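Side-chain contacts in methylmalonyl-CoA carboxyltransferase 12S subunit (Propionibacterium freudenreichii, PDB 1ON3), which transfers the carboxyl group of methylmalonyl-CoA to the biotin of the 1.3S subunit, forming propanoyl-CoA, as the hexameric core of transcarboxylase: residues P256-N259 and T260-A263; D215-A218 and D219-G222. All blocks are in the same frame, centred on the assembly; numbering follows the deposited sequence.

Contact 1 (P256-N259 and T260-A263)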
loop_
_atom_site.group_PDB
_atom_site.type_symbol
_atom_site.label_atom_id
_atom_site.label_comp_id
_atom_site.label_asym_id
_atom_site.label_seq_id
_atom_site.Cartn_x
_atom_site.Cartn_y
_atom_site.Cartn_z
ATOM N N PRO E 256 -22.367 2.261 12.650
ATOM C CA PRO E 256 -21.058 2.744 13.091
ATOM C C PRO E 256 -20.956 4.207 12.630
ATOM O O PRO E 256 -21.805 4.682 11.863
ATOM C CB PRO E 256 -20.099 1.853 12.322
ATOM C CG PRO E 256 -20.850 1.632 11.011
ATOM C CD PRO E 256 -22.240 1.348 11.497
ATOM N N GLN E 257 -19.943 4.923 13.112
ATOM C CA GLN E 257 -19.730 6.305 12.709
ATOM C C GLN E 257 -19.317 6.388 11.244
ATOM O O GLN E 257 -19.719 7.310 10.525
ATOM C CB GLN E 257 -18.624 6.929 13.549
ATOM C CG GLN E 257 -19.024 7.243 14.967
ATOM C CD GLN E 257 -20.088 8.319 15.021
ATOM O OE1 GLN E 257 -21.284 8.028 15.029
ATOM N NE2 GLN E 257 -19.655 9.578 15.035
ATOM N N ASN E 258 -18.500 5.428 10.813
ATOM C CA ASN E 258 -17.990 5.388 9.444
ATOM C C ASN E 258 -17.578 3.962 9.085
ATOM O O ASN E 258 -17.695 3.053 9.911
ATOM C CB ASN E 258 -16.797 6.343 9.306
ATOM C CG ASN E 258 -15.696 6.034 10.290
ATOM O OD1 ASN E 258 -15.030 5.018 10.176
ATOM N ND2 ASN E 258 -15.502 6.916 11.273
ATOM N N ASN E 259 -17.090 3.762 7.867
ATOM C CA ASN E 259 -16.746 2.413 7.428
ATOM C C ASN E 259 -15.487 1.764 8.011
ATOM O O ASN E 259 -15.157 0.640 7.637
ATOM C CB ASN E 259 -16.702 2.343 5.892
ATOM C CG ASN E 259 -15.526 3.098 5.293
ATOM O OD1 ASN E 259 -14.684 3.619 6.007
ATOM N ND2 ASN E 259 -15.465 3.145 3.965
ATOM N N THR E 260 -14.781 2.453 8.910
ATOM C CA THR E 260 -13.575 1.874 9.499
ATOM C C THR E 260 -13.900 1.226 10.851
ATOM O O THR E 260 -13.021 0.629 11.480
ATOM C CB THR E 260 -12.463 2.937 9.749
ATOM O OG1 THR E 260 -12.910 3.869 10.739
ATOM C CG2 THR E 260 -12.133 3.696 8.474
ATOM N N GLU E 261 -15.156 1.325 11.280
ATOM C CA GLU E 261 -15.582 0.775 12.577
ATOM C C GLU E 261 -16.826 -0.127 12.497
ATOM O O GLU E 261 -17.578 -0.096 11.523
ATOM C CB GLU E 261 -15.909 1.931 13.535
ATOM C CG GLU E 261 -14.765 2.910 13.775
ATOM C CD GLU E 261 -15.251 4.301 14.170
ATOM O OE1 GLU E 261 -16.360 4.424 14.740
ATOM O OE2 GLU E 261 -14.510 5.276 13.919
ATOM N N GLU E 262 -17.036 -0.930 13.533
ATOM C CA GLU E 262 -18.231 -1.760 13.607
ATOM C C GLU E 262 -19.050 -0.974 14.615
ATOM O O GLU E 262 -18.474 -0.281 15.465
ATOM C CB GLU E 262 -17.914 -3.155 14.147
ATOM C CG GLU E 262 -19.129 -4.068 14.180
ATOM C CD GLU E 262 -18.779 -5.507 14.519
ATOM O OE1 GLU E 262 -19.708 -6.351 14.532
ATOM O OE2 GLU E 262 -17.582 -5.786 14.767
ATOM N N ALA E 263 -20.372 -1.048 14.536
ATOM C CA ALA E 263 -21.200 -0.281 15.462
ATOM C C ALA E 263 -20.922 -0.658 16.916
ATOM O O ALA E 263 -20.621 -1.815 17.227
ATOM C CB ALA E 263 -22.674 -0.495 15.151
HETATM O O HOH W 1 -18.792 3.520 15.204
#

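Contact 2 (D215-A218 and D219-G222)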
loop_
_atom_site.group_PDB
_atom_site.type_symbol
_atom_site.label_atom_id
_atom_site.label_comp_id
_atom_site.label_asym_id
_atom_site.label_seq_id
_atom_site.Cartn_x
_atom_site.Cartn_y
_atom_site.Cartn_z
ATOM N N ASP E 215 -54.834 11.655 -14.107
ATOM C CA ASP E 215 -55.319 12.388 -12.945
ATOM C C ASP E 215 -54.855 11.683 -11.684
ATOM O O ASP E 215 -55.079 10.487 -11.506
ATOM C CB ASP E 215 -56.850 12.478 -12.937
ATOM C CG ASP E 215 -57.384 13.442 -13.975
ATOM O OD1 ASP E 215 -57.545 13.033 -15.144
ATOM O OD2 ASP E 215 -57.632 14.615 -13.620
ATOM N N VAL E 216 -54.205 12.436 -10.809
ATOM C CA VAL E 216 -53.706 11.880 -9.569
ATOM C C VAL E 216 -53.395 13.040 -8.635
ATOM O O VAL E 216 -53.080 14.141 -9.084
ATOM C CB VAL E 216 -52.431 11.028 -9.835
ATOM C CG1 VAL E 216 -51.293 11.923 -10.324
ATOM C CG2 VAL E 216 -52.032 10.264 -8.588
ATOM N N THR E 217 -53.509 12.800 -7.337
ATOM C CA THR E 217 -53.219 13.829 -6.350
ATOM C C THR E 217 -51.758 13.691 -5.930
ATOM O O THR E 217 -51.126 12.669 -6.202
ATOM C CB THR E 217 -54.117 13.669 -5.107
ATOM O OG1 THR E 217 -53.923 12.366 -4.542
ATOM C CG2 THR E 217 -55.589 13.843 -5.483
ATOM N N ALA E 218 -51.213 14.714 -5.286
ATOM C CA ALA E 218 -49.830 14.641 -4.842
ATOM C C ALA E 218 -49.711 13.465 -3.873
ATOM O O ALA E 218 -48.716 12.736 -3.867
ATOM C CB ALA E 218 -49.430 15.934 -4.153
ATOM N N ASP E 219 -50.750 13.275 -3.067
ATOM C CA ASP E 219 -50.760 12.206 -2.086
ATOM C C ASP E 219 -50.759 10.826 -2.732
ATOM O O ASP E 219 -50.032 9.933 -2.304
ATOM C CB ASP E 219 -51.971 12.357 -1.167
ATOM C CG ASP E 219 -51.612 12.170 0.296
ATOM O OD1 ASP E 219 -50.782 12.952 0.809
ATOM O OD2 ASP E 219 -52.156 11.240 0.927
ATOM N N GLU E 220 -51.574 10.648 -3.765
ATOM C CA GLU E 220 -51.630 9.367 -4.452
ATOM C C GLU E 220 -50.333 9.155 -5.216
ATOM O O GLU E 220 -49.797 8.049 -5.271
ATOM C CB GLU E 220 -52.773 9.336 -5.460
ATOM C CG GLU E 220 -54.163 9.496 -4.900
ATOM C CD GLU E 220 -55.203 9.488 -6.005
ATOM O OE1 GLU E 220 -55.099 10.333 -6.919
ATOM O OE2 GLU E 220 -56.117 8.635 -5.966
ATOM N N LEU E 221 -49.833 10.234 -5.804
ATOM C CA LEU E 221 -48.617 10.176 -6.606
ATOM C C LEU E 221 -47.317 9.974 -5.832
ATOM O O LEU E 221 -46.541 9.063 -6.135
ATOM C CB LEU E 221 -48.496 11.448 -7.445
ATOM C CG LEU E 221 -47.256 11.540 -8.338
ATOM C CD1 LEU E 221 -47.342 10.519 -9.454
ATOM C CD2 LEU E 221 -47.147 12.937 -8.906
ATOM N N GLY E 222 -47.073 10.826 -4.845
ATOM C CA GLY E 222 -45.826 10.727 -4.110
ATOM C C GLY E 222 -45.881 10.858 -2.607
ATOM O O GLY E 222 -44.935 11.375 -1.998
#

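Contact 1 (P256-N259 and T260-A263)
The flat amide of N258 takes the backbone N of T260 in its carbonyl plane and sets its nitrogen over the face of the E261 carboxylate. In that plane OD1 accepts from T260 N at 2.9 Å. T260 OG1 donates to the same OD1, at 2.5 Å so short that its exact length is doubtful. At the other end, N258 ND2 lies 3.3 Å from E261 OE2, which is itself 31° out of the amide plane; amide and carboxylate are turned 74° apart. ND2 also donates to the carbonyl of G130. With CG set between the backbone N and the carbonyl carbon (chi1 57°), the amide folds back over the turn, a reach that suits asparagine. An alanine here is likely to leave the N-H of T260 without its acceptor and the T260 hydroxyl freer to rotate. E261 OE1 accepts a hydrogen bond from a water at 2.6 Å, and that water accepts one from the backbone N of Q257. At the base of the loop the P256 ring packs on backbone and methyl, with CB 3.3 Å from E261 O and CD 4.1 Å from A263 CB. N259 ND2 donates to G166 O and to A515 O of a neighbouring subunit. The whole is an Asx turn superposed on a type I beta turn from N258 to E261, closed by a weak E261 N to N258 O bond.

Contact 2 (D215-A218 and D219-G222)
Two torsions bring T217 and E220 together: OG1 of T217 sits between its backbone N and carbonyl carbon (chi1 58°), while CG of E220 lies opposite its carbonyl carbon (chi1 -62°), which sends the glutamate back toward the start of the helix. T217 OG1 then accepts from E220 N at 3.0 Å, and in return E220 OE1 accepts from T217 N, also at 3.0 Å, with its anti lone pair. Threonine suits the N-cap because its short hydroxyl reaches a first-turn N-H; glutamate three residues on is long enough to return the bond. Helical bonding starts at once, L221 N to T217 O (2.8 Å) and G222 N to A218 O (2.7 Å). Beside the box, the branched valine V216 puts its CG2 methyl against L221 CB at 3.9 Å. V377 and E380 of a neighbouring subunit pack on V216 and L221 respectively, and D219 OD1 bonds to H199. A capping box joined to a V216–L221 hydrophobic staple thus starts helix 218-222, with the side chain of A218 about 7 Å from bound methylmalonyl-CoA.

From the N terminus, contact 2 comes first: it turns the chain leaving helix 205-212 into helix 218-222, close to the bound substrate. The chain then runs through helix 224-231, strand 236-238 and helix 241-253 before contact 1 closes its turn in the loop that follows. The two are in series, neither nested nor crossed, with centres 39 Å apart on opposite sides of the chain's centre. Contact 2 joins strand 199-201 and helix 205-212 to a neighbouring subunit. Contact 1 ties the sheet containing strand 95-102, through R95 and P96, to the second half of the chain, through R326 and N361.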